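Side-chain contacts in protein (superoxide dismutase) (Aquifex pyrophilus, PDB 1COJ), which converts superoxide radicals into hydrogen peroxide and dioxygen, using one iron ion in each subunit of a homotetramer: residues E25-A30 with L83-L88; Q49-R54 with Y61-E66. One frame throughout, in Å; residues are numbered along the deposited sequence.

Interaction 1 (E25-A30 with L83-L88); sequences EPHFEA and LYFGML. With FE (Fe (III) ion), chain B.
In the alpha-hairpin domain, beside the iron site of this superoxide dismutase, H27 and F28 of one helix meet Y84 and F85 of another in a buried aromatic cluster, an example of a metal ligand held by the rings around it. H27 NE2 binds the iron ion at 2.1 Å; H81, D163, H167 and a water complete the coordination shell. The imidazole is swung out with CG opposite the backbone N (chi1 -160°), which carries NE2 to the metal and turns one face to F85. There the phenyl presents its edge in a T-shaped pair, planes at 70°, with F85 CZ 3.8 Å from H27 CG. F85 in turn offers a face to the edge of F28: F28 CD1 stands 3.5 Å from F85 CD2, off-centre near the rim, and Y84 CD2 lies over the other face of the same ring. The side chains of Y84 and H27 cross at roughly a right angle, but their rings meet obliquely, planes at 55°, with Y84 CE2 3.7 Å from H27 CE1. A water joins the two polar ends, accepting from H27 ND1 at 2.9 Å and lying 3.1 Å from Y84 OH in the plane of the tyrosine ring; Y84 OH is also hydrogen-bonded to Y180. Both imidazole nitrogens are thus engaged, one by metal and one by water, which fixes how the ring is turned. Were F85 an alanine, a gap would probably open between the H27 and F28 rings, the imidazole losing the edge against its face and F28 the face its own edge meets. The contact joins helix 21-47 to the C-terminal end of helix 63-86; Y84 also touches D163 on strand 157-163, while F85 reaches back to Y32 of helix 21-47.

Interaction 2 (Q49-R54 with Y61-E66); sequences QNFADR and YSEYRE
The loop 49-54 runs past the first turn of helix 63-86, closest at A52 and Y64, whose CA atoms are 4.6 Å apart, and A52 is the centre of an inverse gamma turn. A52 O is gripped side-on by two nitrogens of R54: NH2 at 2.8 Å, on a lone pair in the carbonyl plane, and NE at 3.2 Å. Bent at chi2 and chi3 (chi3 -71°), the arginine folds back so that Y64 CD1 lies over the centre of one guanidinium face, while Q49 NE2 sits over the other. The planes of guanidinium and phenol are 47° apart, so this is an inclined approach, with R54 NH1 3.8 Å from Y64 CE1. Nearer the helix start, E63 lays its CB 3.4 Å from F51 O and its CG over the rim of the F51 ring. Two waters fill in where no direct bond crosses: one donates to D53 O and accepts from Y64 N, and another lies 2.7 Å from F51 O and 3.0 Å from E63 OE2. Carboxylate oxygen E63 OE1 takes the hydroxyl of Y61. E117 of the third subunit receives both R54 NH1 and Y64 OH, and K45 of the fourth pairs with E63, so the polar ends of R54, E63 and Y64 are shared between this contact and the subunit interfaces, consistent with a part in holding the tetramer.

In the fold
Both contacts belong to the alpha-hairpin domain and share helix 63-86, interaction 2 at its beginning and interaction 1 at its end. Along the chain, 25-30 on helix 21-47 comes first; the loop 49-54 and then 61-66 follow, and 83-88 closes the series, so the pair 49-54 with 61-66 falls wholly between the two halves of the other. Their centres are 32 Å apart and their nearest atoms about 19 Å, without touching. The two contacts thus lie near opposite ends of helix 63-86: interaction 1 packs the helices together beside the iron, and interaction 2 holds the distant connecting turn against the start of that helix, where two other subunits supply salt bridges.

Interaction 1 (E25-A30 with L83-L88)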
ATOM      1  N   GLU A  25       8.319 -18.182  21.195  1.00 12.77           N
ATOM      2  CA  GLU A  25       6.983 -18.647  21.563  1.00 13.89           C
ATOM      3  C   GLU A  25       5.800 -17.923  20.904  1.00 13.17           C
ATOM      4  O   GLU A  25       5.051 -18.537  20.136  1.00 12.64           O
ATOM      5  CB  GLU A  25       6.831 -18.686  23.092  1.00 16.03           C
ATOM      6  CG  GLU A  25       5.572 -19.404  23.598  1.00 18.45           C
ATOM      7  CD  GLU A  25       5.581 -20.914  23.350  1.00 22.44           C
ATOM      8  OE1 GLU A  25       4.534 -21.562  23.577  1.00 24.55           O
ATOM      9  OE2 GLU A  25       6.629 -21.461  22.942  1.00 21.69           O
ATOM     10  N   PRO A  26       5.624 -16.615  21.170  1.00 11.18           N
ATOM     11  CA  PRO A  26       4.495 -15.921  20.548  1.00 11.17           C
ATOM     12  C   PRO A  26       4.610 -15.821  19.028  1.00 11.36           C
ATOM     13  O   PRO A  26       3.604 -15.862  18.319  1.00 11.53           O
ATOM     14  CB  PRO A  26       4.529 -14.546  21.215  1.00 11.38           C
ATOM     15  CG  PRO A  26       5.979 -14.334  21.481  1.00 10.96           C
ATOM     16  CD  PRO A  26       6.410 -15.686  22.003  1.00 11.73           C
ATOM     17  N   HIS A  27       5.836 -15.725  18.530  1.00 11.17           N
ATOM     18  CA  HIS A  27       6.064 -15.608  17.093  1.00 12.10           C
ATOM     19  C   HIS A  27       5.570 -16.849  16.356  1.00 13.35           C
ATOM     20  O   HIS A  27       4.866 -16.743  15.346  1.00 11.82           O
ATOM     21  CB  HIS A  27       7.551 -15.376  16.803  1.00 11.48           C
ATOM     22  CG  HIS A  27       7.823 -14.784  15.454  1.00 13.92           C
ATOM     23  ND1 HIS A  27       9.086 -14.568  14.945  1.00 14.16           N
ATOM     24  CD2 HIS A  27       6.962 -14.349  14.495  1.00 13.93           C
ATOM     25  CE1 HIS A  27       8.956 -14.023  13.726  1.00 17.87           C
ATOM     26  NE2 HIS A  27       7.684 -13.869  13.408  1.00 18.29           N
ATOM     27  N   PHE A  28       5.900 -18.019  16.894  1.00 12.86           N
ATOM     28  CA  PHE A  28       5.510 -19.288  16.293  1.00 13.05           C
ATOM     29  C   PHE A  28       4.078 -19.703  16.624  1.00 12.55           C
ATOM     30  O   PHE A  28       3.282 -19.986  15.729  1.00 12.34           O
ATOM     31  CB  PHE A  28       6.476 -20.397  16.728  1.00 12.39           C
ATOM     32  CG  PHE A  28       6.356 -21.655  15.918  1.00 11.97           C
ATOM     33  CD1 PHE A  28       7.152 -21.849  14.792  1.00 11.33           C
ATOM     34  CD2 PHE A  28       5.437 -22.641  16.270  1.00 11.29           C
ATOM     35  CE1 PHE A  28       7.036 -23.009  14.021  1.00 12.15           C
ATOM     36  CE2 PHE A  28       5.311 -23.802  15.508  1.00 12.26           C
ATOM     37  CZ  PHE A  28       6.112 -23.988  14.381  1.00 11.40           C
ATOM     38  N   GLU A  29       3.755 -19.716  17.912  1.00 12.37           N
ATOM     39  CA  GLU A  29       2.443 -20.134  18.384  1.00 12.20           C
ATOM     40  C   GLU A  29       1.274 -19.198  18.107  1.00 11.13           C
ATOM     41  O   GLU A  29       0.158 -19.661  17.890  1.00 12.76           O
ATOM     42  CB  GLU A  29       2.499 -20.453  19.882  1.00 12.22           C
ATOM     43  CG  GLU A  29       3.499 -21.538  20.263  1.00 14.69           C
ATOM     44  CD  GLU A  29       3.200 -22.885  19.623  1.00 16.09           C
ATOM     45  OE1 GLU A  29       2.019 -23.174  19.327  1.00 17.34           O
ATOM     46  OE2 GLU A  29       4.153 -23.666  19.427  1.00 17.04           O
ATOM     47  N   ALA A  30       1.506 -17.890  18.128  1.00 11.29           N
ATOM     48  CA  ALA A  30       0.417 -16.950  17.892  1.00 11.91           C
ATOM     49  C   ALA A  30       0.371 -16.383  16.479  1.00 12.63           C
ATOM     50  O   ALA A  30      -0.635 -16.527  15.779  1.00 13.85           O
ATOM     51  CB  ALA A  30       0.454 -15.820  18.914  1.00 10.26           C
ATOM     52  N   LEU A  83       9.902 -20.543   5.969  1.00  9.24           N
ATOM     53  CA  LEU A  83      11.249 -20.411   5.417  1.00  8.24           C
ATOM     54  C   LEU A  83      12.190 -19.804   6.460  1.00  8.80           C
ATOM     55  O   LEU A  83      13.376 -20.131   6.518  1.00  9.71           O
ATOM     56  CB  LEU A  83      11.219 -19.532   4.162  1.00  9.70           C
ATOM     57  CG  LEU A  83      10.529 -20.102   2.919  1.00  9.60           C
ATOM     58  CD1 LEU A  83      10.300 -19.004   1.899  1.00 10.78           C
ATOM     59  CD2 LEU A  83      11.376 -21.215   2.321  1.00 11.63           C
ATOM     60  N   TYR A  84      11.635 -18.927   7.288  1.00  9.17           N
ATOM     61  CA  TYR A  84      12.378 -18.253   8.347  1.00  9.68           C
ATOM     62  C   TYR A  84      12.761 -19.210   9.485  1.00 11.39           C
ATOM     63  O   TYR A  84      13.943 -19.406   9.770  1.00 11.55           O
ATOM     64  CB  TYR A  84      11.536 -17.082   8.866  1.00  6.55           C
ATOM     65  CG  TYR A  84      12.064 -16.367  10.090  1.00  8.88           C
ATOM     66  CD1 TYR A  84      13.137 -15.484  10.000  1.00  8.30           C
ATOM     67  CD2 TYR A  84      11.443 -16.525  11.327  1.00  8.48           C
ATOM     68  CE1 TYR A  84      13.574 -14.766  11.114  1.00  8.15           C
ATOM     69  CE2 TYR A  84      11.873 -15.814  12.447  1.00  9.96           C
ATOM     70  CZ  TYR A  84      12.931 -14.932  12.332  1.00 10.72           C
ATOM     71  OH  TYR A  84      13.298 -14.163  13.416  1.00 10.93           O
ATOM     72  N   PHE A  85      11.763 -19.820  10.117  1.00 11.51           N
ATOM     73  CA  PHE A  85      12.012 -20.752  11.214  1.00 12.14           C
ATOM     74  C   PHE A  85      12.825 -21.959  10.760  1.00 11.57           C
ATOM     75  O   PHE A  85      13.751 -22.393  11.450  1.00 12.33           O
ATOM     76  CB  PHE A  85      10.690 -21.228  11.819  1.00 11.42           C
ATOM     77  CG  PHE A  85       9.923 -20.154  12.538  1.00 11.61           C
ATOM     78  CD1 PHE A  85      10.532 -19.392  13.530  1.00 11.54           C
ATOM     79  CD2 PHE A  85       8.585 -19.914  12.233  1.00 11.11           C
ATOM     80  CE1 PHE A  85       9.824 -18.411  14.210  1.00 12.50           C
ATOM     81  CE2 PHE A  85       7.866 -18.934  12.909  1.00 11.34           C
ATOM     82  CZ  PHE A  85       8.486 -18.181  13.900  1.00 12.72           C
ATOM     83  N   GLY A  86      12.499 -22.468   9.576  1.00 10.77           N
ATOM     84  CA  GLY A  86      13.179 -23.628   9.030  1.00 11.26           C
ATOM     85  C   GLY A  86      14.670 -23.503   8.790  1.00 11.51           C
ATOM     86  O   GLY A  86      15.367 -24.512   8.676  1.00 12.59           O
ATOM     87  N   MET A  87      15.177 -22.280   8.728  1.00 10.22           N
ATOM     88  CA  MET A  87      16.597 -22.094   8.491  1.00 12.15           C
ATOM     89  C   MET A  87      17.376 -21.653   9.726  1.00 11.74           C
ATOM     90  O   MET A  87      18.513 -21.198   9.607  1.00 13.12           O
ATOM     91  CB  MET A  87      16.830 -21.112   7.338  1.00 11.99           C
ATOM     92  CG  MET A  87      16.395 -19.681   7.619  1.00 13.43           C
ATOM     93  SD  MET A  87      16.797 -18.572   6.266  1.00 13.68           S
ATOM     94  CE  MET A  87      18.538 -18.354   6.523  1.00 14.06           C
ATOM     95  N   LEU A  88      16.775 -21.791  10.906  1.00 13.97           N
ATOM     96  CA  LEU A  88      17.436 -21.405  12.152  1.00 15.34           C
ATOM     97  C   LEU A  88      17.763 -22.614  13.031  1.00 16.80           C
ATOM     98  O   LEU A  88      16.902 -23.461  13.285  1.00 19.85           O
ATOM     99  CB  LEU A  88      16.569 -20.412  12.937  1.00 13.74           C
ATOM    100  CG  LEU A  88      16.371 -19.028  12.310  1.00 14.22           C
ATOM    101  CD1 LEU A  88      15.264 -18.286  13.032  1.00 15.18           C
ATOM    102  CD2 LEU A  88      17.668 -18.233  12.344  1.00 13.79           C
TER
HETATM  103 FE    FE B 213       6.866 -12.634  11.873  0.55 20.15          FE
HETATM  104  O   HOH W   1      11.693 -14.221  16.087  1.00 11.65           O
HETATM  105  O   HOH W   2       6.328 -11.442  10.359  1.00 13.62           O

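Interaction 2 (Q49-R54 with Y61-E66)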
ATOM      1  N   GLN A  49     -19.320 -20.291  -3.688  1.00 23.69           N
ATOM      2  CA  GLN A  49     -19.642 -19.468  -4.850  1.00 24.15           C
ATOM      3  C   GLN A  49     -20.719 -18.419  -4.608  1.00 23.55           C
ATOM      4  O   GLN A  49     -20.849 -17.476  -5.383  1.00 23.36           O
ATOM      5  CB  GLN A  49     -20.046 -20.346  -6.034  1.00 25.99           C
ATOM      6  CG  GLN A  49     -19.002 -21.381  -6.445  1.00 33.26           C
ATOM      7  CD  GLN A  49     -17.672 -20.771  -6.862  1.00 38.52           C
ATOM      8  OE1 GLN A  49     -16.619 -21.380  -6.681  1.00 43.28           O
ATOM      9  NE2 GLN A  49     -17.714 -19.575  -7.428  1.00 39.93           N
ATOM     10  N   ASN A  50     -21.513 -18.594  -3.560  1.00 24.14           N
ATOM     11  CA  ASN A  50     -22.561 -17.631  -3.253  1.00 26.03           C
ATOM     12  C   ASN A  50     -22.000 -16.469  -2.446  1.00 26.22           C
ATOM     13  O   ASN A  50     -22.358 -15.317  -2.680  1.00 27.90           O
ATOM     14  CB  ASN A  50     -23.718 -18.295  -2.502  1.00 33.19           C
ATOM     15  CG  ASN A  50     -24.485 -19.285  -3.367  1.00 39.18           C
ATOM     16  OD1 ASN A  50     -24.962 -18.944  -4.450  1.00 40.54           O
ATOM     17  ND2 ASN A  50     -24.607 -20.520  -2.891  1.00 42.75           N
ATOM     18  N   PHE A  51     -21.127 -16.777  -1.492  1.00 22.98           N
ATOM     19  CA  PHE A  51     -20.505 -15.752  -0.664  1.00 20.68           C
ATOM     20  C   PHE A  51     -19.516 -14.971  -1.532  1.00 18.83           C
ATOM     21  O   PHE A  51     -19.609 -13.750  -1.657  1.00 18.52           O
ATOM     22  CB  PHE A  51     -19.770 -16.388   0.518  1.00 23.69           C
ATOM     23  CG  PHE A  51     -19.131 -15.391   1.441  1.00 26.50           C
ATOM     24  CD1 PHE A  51     -19.906 -14.633   2.311  1.00 29.53           C
ATOM     25  CD2 PHE A  51     -17.754 -15.205   1.438  1.00 25.89           C
ATOM     26  CE1 PHE A  51     -19.319 -13.703   3.169  1.00 29.41           C
ATOM     27  CE2 PHE A  51     -17.158 -14.276   2.294  1.00 27.90           C
ATOM     28  CZ  PHE A  51     -17.942 -13.526   3.158  1.00 27.27           C
ATOM     29  N   ALA A  52     -18.544 -15.676  -2.098  1.00 16.45           N
ATOM     30  CA  ALA A  52     -17.560 -15.047  -2.968  1.00 16.09           C
ATOM     31  C   ALA A  52     -18.106 -15.158  -4.386  1.00 13.15           C
ATOM     32  O   ALA A  52     -17.612 -15.941  -5.196  1.00 14.72           O
ATOM     33  CB  ALA A  52     -16.215 -15.761  -2.858  1.00 16.09           C
ATOM     34  N   ASP A  53     -19.160 -14.404  -4.667  1.00 13.55           N
ATOM     35  CA  ASP A  53     -19.779 -14.427  -5.975  1.00 12.97           C
ATOM     36  C   ASP A  53     -18.854 -13.819  -7.023  1.00 11.90           C
ATOM     37  O   ASP A  53     -18.619 -12.610  -7.028  1.00 13.12           O
ATOM     38  CB  ASP A  53     -21.110 -13.679  -5.940  1.00 16.57           C
ATOM     39  CG  ASP A  53     -21.952 -13.929  -7.179  1.00 19.03           C
ATOM     40  OD1 ASP A  53     -21.389 -14.326  -8.219  1.00 18.39           O
ATOM     41  OD2 ASP A  53     -23.181 -13.742  -7.115  1.00 23.05           O
ATOM     42  N   ARG A  54     -18.379 -14.657  -7.936  1.00 11.47           N
ATOM     43  CA  ARG A  54     -17.479 -14.213  -8.992  1.00 13.51           C
ATOM     44  C   ARG A  54     -18.109 -13.227  -9.967  1.00 15.59           C
ATOM     45  O   ARG A  54     -17.421 -12.352 -10.491  1.00 13.05           O
ATOM     46  CB  ARG A  54     -16.901 -15.412  -9.744  1.00 14.05           C
ATOM     47  CG  ARG A  54     -15.430 -15.666  -9.449  1.00 17.32           C
ATOM     48  CD  ARG A  54     -15.167 -17.000  -8.769  1.00 21.51           C
ATOM     49  NE  ARG A  54     -15.615 -17.057  -7.382  1.00 21.01           N
ATOM     50  CZ  ARG A  54     -14.976 -17.706  -6.409  1.00 18.55           C
ATOM     51  NH1 ARG A  54     -13.843 -18.354  -6.650  1.00 17.68           N
ATOM     52  NH2 ARG A  54     -15.497 -17.749  -5.195  1.00 17.33           N
ATOM     53  N   TYR A  61     -14.978  -2.689  -4.441  1.00  8.53           N
ATOM     54  CA  TYR A  61     -15.349  -3.546  -3.322  1.00  9.02           C
ATOM     55  C   TYR A  61     -16.197  -4.707  -3.818  1.00 10.31           C
ATOM     56  O   TYR A  61     -17.100  -4.524  -4.629  1.00 10.84           O
ATOM     57  CB  TYR A  61     -16.135  -2.802  -2.226  1.00  9.20           C
ATOM     58  CG  TYR A  61     -16.644  -3.748  -1.149  1.00  9.55           C
ATOM     59  CD1 TYR A  61     -15.819  -4.144  -0.094  1.00 10.39           C
ATOM     60  CD2 TYR A  61     -17.892  -4.365  -1.270  1.00 10.16           C
ATOM     61  CE1 TYR A  61     -16.215  -5.142   0.799  1.00  9.76           C
ATOM     62  CE2 TYR A  61     -18.293  -5.368  -0.382  1.00 11.67           C
ATOM     63  CZ  TYR A  61     -17.445  -5.752   0.642  1.00 11.08           C
ATOM     64  OH  TYR A  61     -17.800  -6.786   1.472  1.00 11.44           O
ATOM     65  N   SER A  62     -15.877  -5.901  -3.329  1.00  9.19           N
ATOM     66  CA  SER A  62     -16.611  -7.127  -3.625  1.00 10.31           C
ATOM     67  C   SER A  62     -16.050  -8.197  -2.690  1.00 10.52           C
ATOM     68  O   SER A  62     -14.857  -8.170  -2.364  1.00  8.42           O
ATOM     69  CB  SER A  62     -16.470  -7.541  -5.097  1.00  7.69           C
ATOM     70  OG  SER A  62     -15.120  -7.703  -5.482  1.00  9.95           O
ATOM     71  N   GLU A  63     -16.907  -9.094  -2.209  1.00  9.85           N
ATOM     72  CA  GLU A  63     -16.447 -10.147  -1.308  1.00 10.32           C
ATOM     73  C   GLU A  63     -15.289 -10.916  -1.932  1.00 10.66           C
ATOM     74  O   GLU A  63     -14.286 -11.186  -1.268  1.00  7.74           O
ATOM     75  CB  GLU A  63     -17.582 -11.104  -0.941  1.00 11.24           C
ATOM     76  CG  GLU A  63     -18.497 -10.598   0.176  1.00 15.09           C
ATOM     77  CD  GLU A  63     -19.410  -9.467  -0.264  1.00 17.32           C
ATOM     78  OE1 GLU A  63     -19.481  -8.441   0.439  1.00 17.54           O
ATOM     79  OE2 GLU A  63     -20.077  -9.611  -1.308  1.00 22.57           O
ATOM     80  N   TYR A  64     -15.406 -11.219  -3.223  1.00 10.29           N
ATOM     81  CA  TYR A  64     -14.361 -11.947  -3.930  1.00 10.33           C
ATOM     82  C   TYR A  64     -13.014 -11.224  -3.860  1.00  9.45           C
ATOM     83  O   TYR A  64     -11.982 -11.834  -3.559  1.00  8.17           O
ATOM     84  CB  TYR A  64     -14.756 -12.160  -5.392  1.00  9.79           C
ATOM     85  CG  TYR A  64     -13.683 -12.836  -6.211  1.00  8.89           C
ATOM     86  CD1 TYR A  64     -13.410 -14.194  -6.052  1.00  9.43           C
ATOM     87  CD2 TYR A  64     -12.925 -12.115  -7.129  1.00 10.65           C
ATOM     88  CE1 TYR A  64     -12.403 -14.812  -6.785  1.00 10.65           C
ATOM     89  CE2 TYR A  64     -11.916 -12.727  -7.869  1.00  9.79           C
ATOM     90  CZ  TYR A  64     -11.657 -14.070  -7.690  1.00 10.07           C
ATOM     91  OH  TYR A  64     -10.625 -14.655  -8.387  1.00 13.49           O
ATOM     92  N   ARG A  65     -13.032  -9.924  -4.148  1.00  8.25           N
ATOM     93  CA  ARG A  65     -11.819  -9.121  -4.125  1.00  8.04           C
ATOM     94  C   ARG A  65     -11.116  -9.137  -2.771  1.00  8.92           C
ATOM     95  O   ARG A  65      -9.930  -9.459  -2.687  1.00  8.46           O
ATOM     96  CB  ARG A  65     -12.113  -7.667  -4.502  1.00  7.21           C
ATOM     97  CG  ARG A  65     -10.901  -6.765  -4.330  1.00  6.77           C
ATOM     98  CD  ARG A  65     -11.221  -5.286  -4.485  1.00  7.40           C
ATOM     99  NE  ARG A  65     -10.234  -4.477  -3.777  1.00  8.78           N
ATOM    100  CZ  ARG A  65      -9.005  -4.223  -4.218  1.00  7.26           C
ATOM    101  NH1 ARG A  65      -8.597  -4.691  -5.390  1.00  5.06           N
ATOM    102  NH2 ARG A  65      -8.153  -3.581  -3.435  1.00  6.31           N
ATOM    103  N   GLU A  66     -11.854  -8.801  -1.716  1.00  8.07           N
ATOM    104  CA  GLU A  66     -11.285  -8.726  -0.370  1.00  8.39           C
ATOM    105  C   GLU A  66     -10.658 -10.044   0.070  1.00  8.49           C
ATOM    106  O   GLU A  66      -9.585 -10.050   0.683  1.00  7.13           O
ATOM    107  CB  GLU A  66     -12.330  -8.261   0.647  1.00  6.89           C
ATOM    108  CG  GLU A  66     -13.221  -7.108   0.183  1.00  6.50           C
ATOM    109  CD  GLU A  66     -12.467  -5.959  -0.474  1.00 10.53           C
ATOM    110  OE1 GLU A  66     -12.955  -5.456  -1.509  1.00  8.10           O
ATOM    111  OE2 GLU A  66     -11.404  -5.543   0.032  1.00  8.81           O
TER
HETATM  112  O   HOH W   3     -21.474 -12.013  -2.518  1.00 46.83           O
HETATM  113  O   HOH W   4     -17.894 -10.866  -4.804  1.00 13.47           O